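Local structure of NADH:ubiquinone oxidoreductase, Na translocating, F subunit (Porphyromonas gingivalis, 2R6H) at residues F23-M37 with E97-T109. The protein belongs to the flavoprotein oxidoreductases that pair an FAD-binding beta-barrel domain with a Rossmann-like NAD-binding domain, and holds flavin-adenine dinucleotide. Numbering follows the deposited sequence.
Sequences FIKEFVVKLPEGETM and EGNIITLNVRIAT. With FAD (flavin-adenine dinucleotide), chain H.
F27 and V29 meet L103, V105 and I101 on the buried side of two antiparallel strands, 24-30 and 100-106, whose short axes approach to 4.6 Å with 155° between their N-to-C directions. The pairing is regular: K25 with V105, F27 with L103 and V29 with I101 each exchange two backbone hydrogen bonds, and I107 N to F23 O and L31 N to N99 O extend the run at its two ends. The F27 ring swings away from its own amide nitrogen (chi1 -180°) and presents its edge to L103 CD1, 4.2 Å from F27 CD2, while F27 CB packs on V105 CG2. Farther along, L31 CD1 lies 4.0 Å from I101 CG1.

On the other face T102 is buried, but E26, V28, K30 and I100 are only partly so. There V28 CG1 touches I100 CG2 at 3.6 Å, and E26 lays its extended chain across T102 CG2 before OE2 forms a hydrogen bond with Y202 OH. At the F23 end the exposed R106 bends at chi2 and lies alongside F23, guanidinium and ring planes 14° apart, with CD2 of F23 over one guanidinium face. Where strand 24-30 ends and 100-106 begins, E97 OE1 accepts from N99 N and I100 N, and a water bridges L31 O and N99 OD1.

Strand 100-106 also grips the flavin: N104 O accepts from FAD N3 (2.8 Å), and R106 N donates to FAD O2 (3.1 Å). In the six-stranded antiparallel sheet of the FAD-binding domain, strand 24-30 runs between 100-106 and 9-19; helix 127-132 packs on F27 and V105 through I132, while V141 and M143 of strand 140-147 pack on V29, and M143 also on I101.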
# COMPACT_ATOMS: atom_id res chain seq x y z
N PHE A 23 2.26 2.46 -10.63
CA PHE A 23 3.28 1.54 -10.21
C PHE A 23 2.82 0.54 -9.14
O PHE A 23 3.63 -0.15 -8.50
CB PHE A 23 4.49 2.32 -9.74
CG PHE A 23 5.10 3.16 -10.80
CD1 PHE A 23 5.51 2.59 -11.99
CD2 PHE A 23 5.27 4.51 -10.61
CE1 PHE A 23 6.08 3.37 -12.98
CE2 PHE A 23 5.83 5.29 -11.60
CZ PHE A 23 6.24 4.72 -12.78
N ILE A 24 1.51 0.44 -8.94
CA ILE A 24 0.97 -0.57 -8.03
C ILE A 24 -0.06 -1.46 -8.71
O ILE A 24 -1.12 -1.00 -9.14
CB ILE A 24 0.39 0.08 -6.78
CG1 ILE A 24 1.36 1.14 -6.28
CG2 ILE A 24 0.16 -0.98 -5.72
CD1 ILE A 24 0.83 1.96 -5.15
N LYS A 25 0.28 -2.73 -8.84
CA LYS A 25 -0.67 -3.73 -9.29
C LYS A 25 -1.45 -4.28 -8.10
O LYS A 25 -0.91 -4.44 -7.00
CB LYS A 25 0.04 -4.87 -10.02
CG LYS A 25 0.12 -4.65 -11.49
CD LYS A 25 1.16 -5.55 -12.13
CE LYS A 25 1.19 -5.32 -13.63
NZ LYS A 25 -0.18 -5.45 -14.22
N GLU A 26 -2.73 -4.53 -8.33
CA GLU A 26 -3.53 -5.23 -7.34
C GLU A 26 -3.42 -6.71 -7.65
O GLU A 26 -4.03 -7.20 -8.59
CB GLU A 26 -4.97 -4.77 -7.37
CG GLU A 26 -5.74 -5.26 -6.19
CD GLU A 26 -7.22 -5.16 -6.40
OE1 GLU A 26 -7.65 -5.12 -7.57
OE2 GLU A 26 -7.95 -5.12 -5.39
N PHE A 27 -2.61 -7.39 -6.85
CA PHE A 27 -2.26 -8.78 -7.10
C PHE A 27 -3.12 -9.70 -6.24
O PHE A 27 -2.98 -9.73 -5.02
CB PHE A 27 -0.77 -8.96 -6.79
CG PHE A 27 -0.27 -10.35 -7.00
CD1 PHE A 27 -0.48 -11.00 -8.20
CD2 PHE A 27 0.45 -10.98 -6.00
CE1 PHE A 27 -0.01 -12.27 -8.40
CE2 PHE A 27 0.93 -12.25 -6.20
CZ PHE A 27 0.70 -12.90 -7.41
N VAL A 28 -4.01 -10.44 -6.88
CA VAL A 28 -5.05 -11.19 -6.18
C VAL A 28 -4.90 -12.70 -6.39
O VAL A 28 -5.03 -13.21 -7.51
CB VAL A 28 -6.44 -10.73 -6.65
CG1 VAL A 28 -7.53 -11.50 -5.94
CG2 VAL A 28 -6.61 -9.23 -6.43
N VAL A 29 -4.64 -13.43 -5.31
CA VAL A 29 -4.40 -14.87 -5.40
C VAL A 29 -5.44 -15.67 -4.61
O VAL A 29 -6.00 -15.16 -3.64
CB VAL A 29 -2.97 -15.24 -4.92
CG1 VAL A 29 -1.91 -14.61 -5.83
CG2 VAL A 29 -2.77 -14.81 -3.46
N LYS A 30 -5.70 -16.91 -5.03
CA LYS A 30 -6.69 -17.75 -4.36
C LYS A 30 -6.07 -19.02 -3.78
O LYS A 30 -5.24 -19.66 -4.43
CB LYS A 30 -7.83 -18.12 -5.33
CG LYS A 30 -9.00 -18.86 -4.69
CD LYS A 30 -9.97 -19.41 -5.74
CE LYS A 30 -9.27 -20.47 -6.61
NZ LYS A 30 -10.22 -21.27 -7.44
N LEU A 31 -6.46 -19.38 -2.56
CA LEU A 31 -5.93 -20.60 -1.94
C LEU A 31 -6.64 -21.82 -2.49
O LEU A 31 -7.72 -21.68 -3.07
CB LEU A 31 -6.02 -20.53 -0.41
CG LEU A 31 -4.79 -19.88 0.25
CD1 LEU A 31 -4.60 -18.47 -0.25
CD2 LEU A 31 -4.87 -19.89 1.76
N PRO A 32 -6.03 -23.01 -2.34
CA PRO A 32 -6.65 -24.27 -2.77
C PRO A 32 -8.06 -24.38 -2.18
O PRO A 32 -8.28 -23.83 -1.10
CB PRO A 32 -5.75 -25.34 -2.14
CG PRO A 32 -4.42 -24.69 -2.01
CD PRO A 32 -4.69 -23.22 -1.76
N GLU A 33 -8.99 -25.06 -2.85
CA GLU A 33 -10.36 -25.15 -2.33
C GLU A 33 -10.42 -25.56 -0.86
O GLU A 33 -9.65 -26.40 -0.40
CB GLU A 33 -11.24 -26.07 -3.18
CG GLU A 33 -12.32 -25.32 -3.97
CD GLU A 33 -13.28 -26.25 -4.71
OE1 GLU A 33 -14.43 -26.41 -4.25
OE2 GLU A 33 -12.87 -26.81 -5.75
N GLY A 34 -11.34 -24.93 -0.14
CA GLY A 34 -11.53 -25.21 1.28
C GLY A 34 -10.30 -24.94 2.14
O GLY A 34 -10.23 -25.38 3.28
N GLU A 35 -9.32 -24.23 1.58
CA GLU A 35 -8.19 -23.77 2.36
C GLU A 35 -8.46 -22.34 2.77
O GLU A 35 -9.22 -21.63 2.12
CB GLU A 35 -6.89 -23.86 1.56
CG GLU A 35 -6.43 -25.28 1.23
CD GLU A 35 -5.75 -25.99 2.40
OE1 GLU A 35 -4.87 -26.83 2.15
OE2 GLU A 35 -6.10 -25.69 3.56
N THR A 36 -7.83 -21.91 3.87
CA THR A 36 -8.05 -20.57 4.41
C THR A 36 -6.87 -20.09 5.27
O THR A 36 -6.26 -20.87 6.00
CB THR A 36 -9.40 -20.50 5.21
OG1 THR A 36 -10.43 -19.97 4.36
CG2 THR A 36 -9.27 -19.61 6.44
N MSE A 37 -6.55 -18.80 5.15
CA MSE A 37 -5.54 -18.19 6.00
C MSE A 37 -6.17 -17.30 7.08
O MSE A 37 -6.80 -16.28 6.78
CB MSE A 37 -4.54 -17.38 5.17
CG MSE A 37 -3.31 -16.95 5.95
SE MSE A 37 -2.36 -15.48 5.08
CE MSE A 37 -1.69 -16.42 3.51
N GLU A 97 -12.34 -12.54 4.54
CA GLU A 97 -12.14 -13.34 3.34
C GLU A 97 -10.86 -14.17 3.48
O GLU A 97 -9.76 -13.64 3.49
CB GLU A 97 -12.10 -12.49 2.08
CG GLU A 97 -11.71 -13.31 0.85
CD GLU A 97 -12.59 -14.55 0.65
OE1 GLU A 97 -12.07 -15.70 0.65
OE2 GLU A 97 -13.82 -14.37 0.47
N GLY A 98 -11.04 -15.48 3.56
CA GLY A 98 -9.97 -16.39 3.91
C GLY A 98 -9.10 -16.90 2.78
O GLY A 98 -7.89 -17.03 2.97
N ASN A 99 -9.67 -17.21 1.62
CA ASN A 99 -8.82 -17.79 0.58
C ASN A 99 -8.69 -17.02 -0.72
O ASN A 99 -8.09 -17.51 -1.68
CB ASN A 99 -9.06 -19.31 0.39
CG ASN A 99 -10.31 -19.64 -0.42
OD1 ASN A 99 -10.51 -19.15 -1.53
ND2 ASN A 99 -11.12 -20.55 0.12
N ILE A 100 -9.22 -15.81 -0.75
CA ILE A 100 -8.86 -14.86 -1.79
C ILE A 100 -8.05 -13.76 -1.13
O ILE A 100 -8.60 -12.87 -0.49
CB ILE A 100 -10.09 -14.20 -2.48
CG1 ILE A 100 -11.16 -15.24 -2.84
CG2 ILE A 100 -9.65 -13.42 -3.71
CD1 ILE A 100 -11.22 -15.57 -4.31
N ILE A 101 -6.74 -13.86 -1.25
CA ILE A 101 -5.84 -12.88 -0.65
C ILE A 101 -5.52 -11.78 -1.64
O ILE A 101 -5.11 -12.05 -2.76
CB ILE A 101 -4.53 -13.53 -0.17
CG1 ILE A 101 -4.83 -14.62 0.86
CG2 ILE A 101 -3.60 -12.49 0.41
CD1 ILE A 101 -5.94 -14.22 1.81
N THR A 102 -5.72 -10.54 -1.24
CA THR A 102 -5.41 -9.41 -2.11
C THR A 102 -4.10 -8.74 -1.68
O THR A 102 -3.89 -8.49 -0.50
CB THR A 102 -6.55 -8.38 -2.10
OG1 THR A 102 -7.75 -9.00 -2.57
CG2 THR A 102 -6.23 -7.25 -3.01
N LEU A 103 -3.22 -8.45 -2.63
CA LEU A 103 -2.02 -7.68 -2.31
C LEU A 103 -1.88 -6.39 -3.15
O LEU A 103 -2.52 -6.24 -4.20
CB LEU A 103 -0.77 -8.57 -2.41
CG LEU A 103 -0.81 -9.89 -1.63
CD1 LEU A 103 0.47 -10.67 -1.81
CD2 LEU A 103 -1.04 -9.65 -0.16
N ASN A 104 -1.06 -5.45 -2.68
CA ASN A 104 -0.72 -4.27 -3.44
C ASN A 104 0.77 -4.23 -3.66
O ASN A 104 1.51 -4.05 -2.70
CB ASN A 104 -1.10 -3.01 -2.69
CG ASN A 104 -2.58 -2.84 -2.56
OD1 ASN A 104 -3.36 -3.62 -3.12
ND2 ASN A 104 -2.98 -1.82 -1.82
N VAL A 105 1.22 -4.37 -4.90
CA VAL A 105 2.65 -4.45 -5.15
C VAL A 105 3.18 -3.27 -5.94
O VAL A 105 2.77 -3.04 -7.07
CB VAL A 105 2.97 -5.70 -5.92
CG1 VAL A 105 4.46 -5.83 -6.06
CG2 VAL A 105 2.42 -6.88 -5.18
N ARG A 106 4.10 -2.52 -5.32
CA ARG A 106 4.83 -1.44 -5.98
C ARG A 106 6.01 -2.04 -6.74
O ARG A 106 6.87 -2.69 -6.16
CB ARG A 106 5.34 -0.45 -4.92
CG ARG A 106 6.26 0.68 -5.42
CD ARG A 106 5.45 1.77 -6.09
NE ARG A 106 6.07 3.10 -6.08
CZ ARG A 106 6.88 3.56 -7.04
NH1 ARG A 106 7.18 2.79 -8.09
NH2 ARG A 106 7.39 4.79 -6.95
N ILE A 107 6.04 -1.83 -8.05
CA ILE A 107 7.17 -2.29 -8.86
C ILE A 107 8.44 -1.48 -8.52
O ILE A 107 8.48 -0.26 -8.70
CB ILE A 107 6.87 -2.18 -10.35
CG1 ILE A 107 8.02 -2.74 -11.15
CG2 ILE A 107 6.64 -0.74 -10.74
CD1 ILE A 107 8.08 -4.21 -11.16
N ALA A 108 9.46 -2.16 -8.02
CA ALA A 108 10.64 -1.47 -7.54
C ALA A 108 11.58 -1.14 -8.69
O ALA A 108 12.57 -1.85 -8.90
CB ALA A 108 11.35 -2.29 -6.51
N THR A 109 11.27 -0.08 -9.44
CA THR A 109 12.15 0.41 -10.48
C THR A 109 13.43 0.90 -9.84
O THR A 109 13.42 1.32 -8.70
CB THR A 109 11.53 1.61 -11.20
OG1 THR A 109 11.43 2.70 -10.28
CG2 THR A 109 10.15 1.29 -11.70
PA FAD H . 14.74 -5.60 -4.33
O1A FAD H . 14.69 -5.96 -2.85
O2A FAD H . 15.57 -6.56 -5.19
O5B FAD H . 15.29 -4.08 -4.53
C5B FAD H . 14.55 -2.97 -4.04
C4B FAD H . 14.99 -1.69 -4.73
O4B FAD H . 16.37 -1.46 -4.49
C3B FAD H . 14.80 -1.75 -6.23
O3B FAD H . 14.14 -0.59 -6.65
C2B FAD H . 16.20 -1.77 -6.82
O2B FAD H . 16.24 -0.99 -7.99
C1B FAD H . 17.03 -1.15 -5.70
N9A FAD H . 18.46 -1.57 -5.69
C8A FAD H . 18.97 -2.85 -5.76
N7A FAD H . 20.33 -2.77 -5.71
C5A FAD H . 20.69 -1.46 -5.61
C6A FAD H . 21.93 -0.81 -5.54
N6A FAD H . 23.07 -1.50 -5.63
N1A FAD H . 21.98 0.57 -5.44
C2A FAD H . 20.81 1.31 -5.43
N3A FAD H . 19.58 0.67 -5.51
C4A FAD H . 19.52 -0.70 -5.60
N1 FAD H . 5.83 -3.89 -0.56
C2 FAD H . 4.67 -3.75 -1.28
O2 FAD H . 4.76 -3.32 -2.43
N3 FAD H . 3.45 -4.07 -0.71
C4 FAD H . 3.37 -4.56 0.59
O4 FAD H . 2.31 -4.87 1.15
C4X FAD H . 4.55 -4.70 1.30
N5 FAD H . 4.48 -5.18 2.59
C5X FAD H . 5.65 -5.32 3.31
C6 FAD H . 5.58 -5.79 4.62
C7 FAD H . 6.73 -5.95 5.38
C7M FAD H . 6.60 -6.47 6.78
C8 FAD H . 7.97 -5.63 4.81
C8M FAD H . 9.22 -5.78 5.61
C9 FAD H . 8.03 -5.15 3.51
C9A FAD H . 6.88 -4.99 2.75
N10 FAD H . 6.94 -4.51 1.45
C10 FAD H . 5.78 -4.37 0.73
C1' FAD H . 8.24 -4.34 0.71
C2' FAD H . 8.51 -5.61 -0.09
O2' FAD H . 8.65 -6.68 0.81
C3' FAD H . 9.77 -5.51 -0.93
O3' FAD H . 10.82 -4.90 -0.21
C4' FAD H . 9.47 -4.75 -2.21
O4' FAD H . 8.63 -5.57 -2.97
C5' FAD H . 10.73 -4.49 -3.01
O5' FAD H . 11.50 -5.67 -3.02
P FAD H . 12.00 -6.29 -4.42
O1P FAD H . 12.47 -7.71 -4.22
O2P FAD H . 10.92 -6.17 -5.45
O3P FAD H . 13.23 -5.36 -4.84
O HOH W 1 -10.69 -21.66 -3.62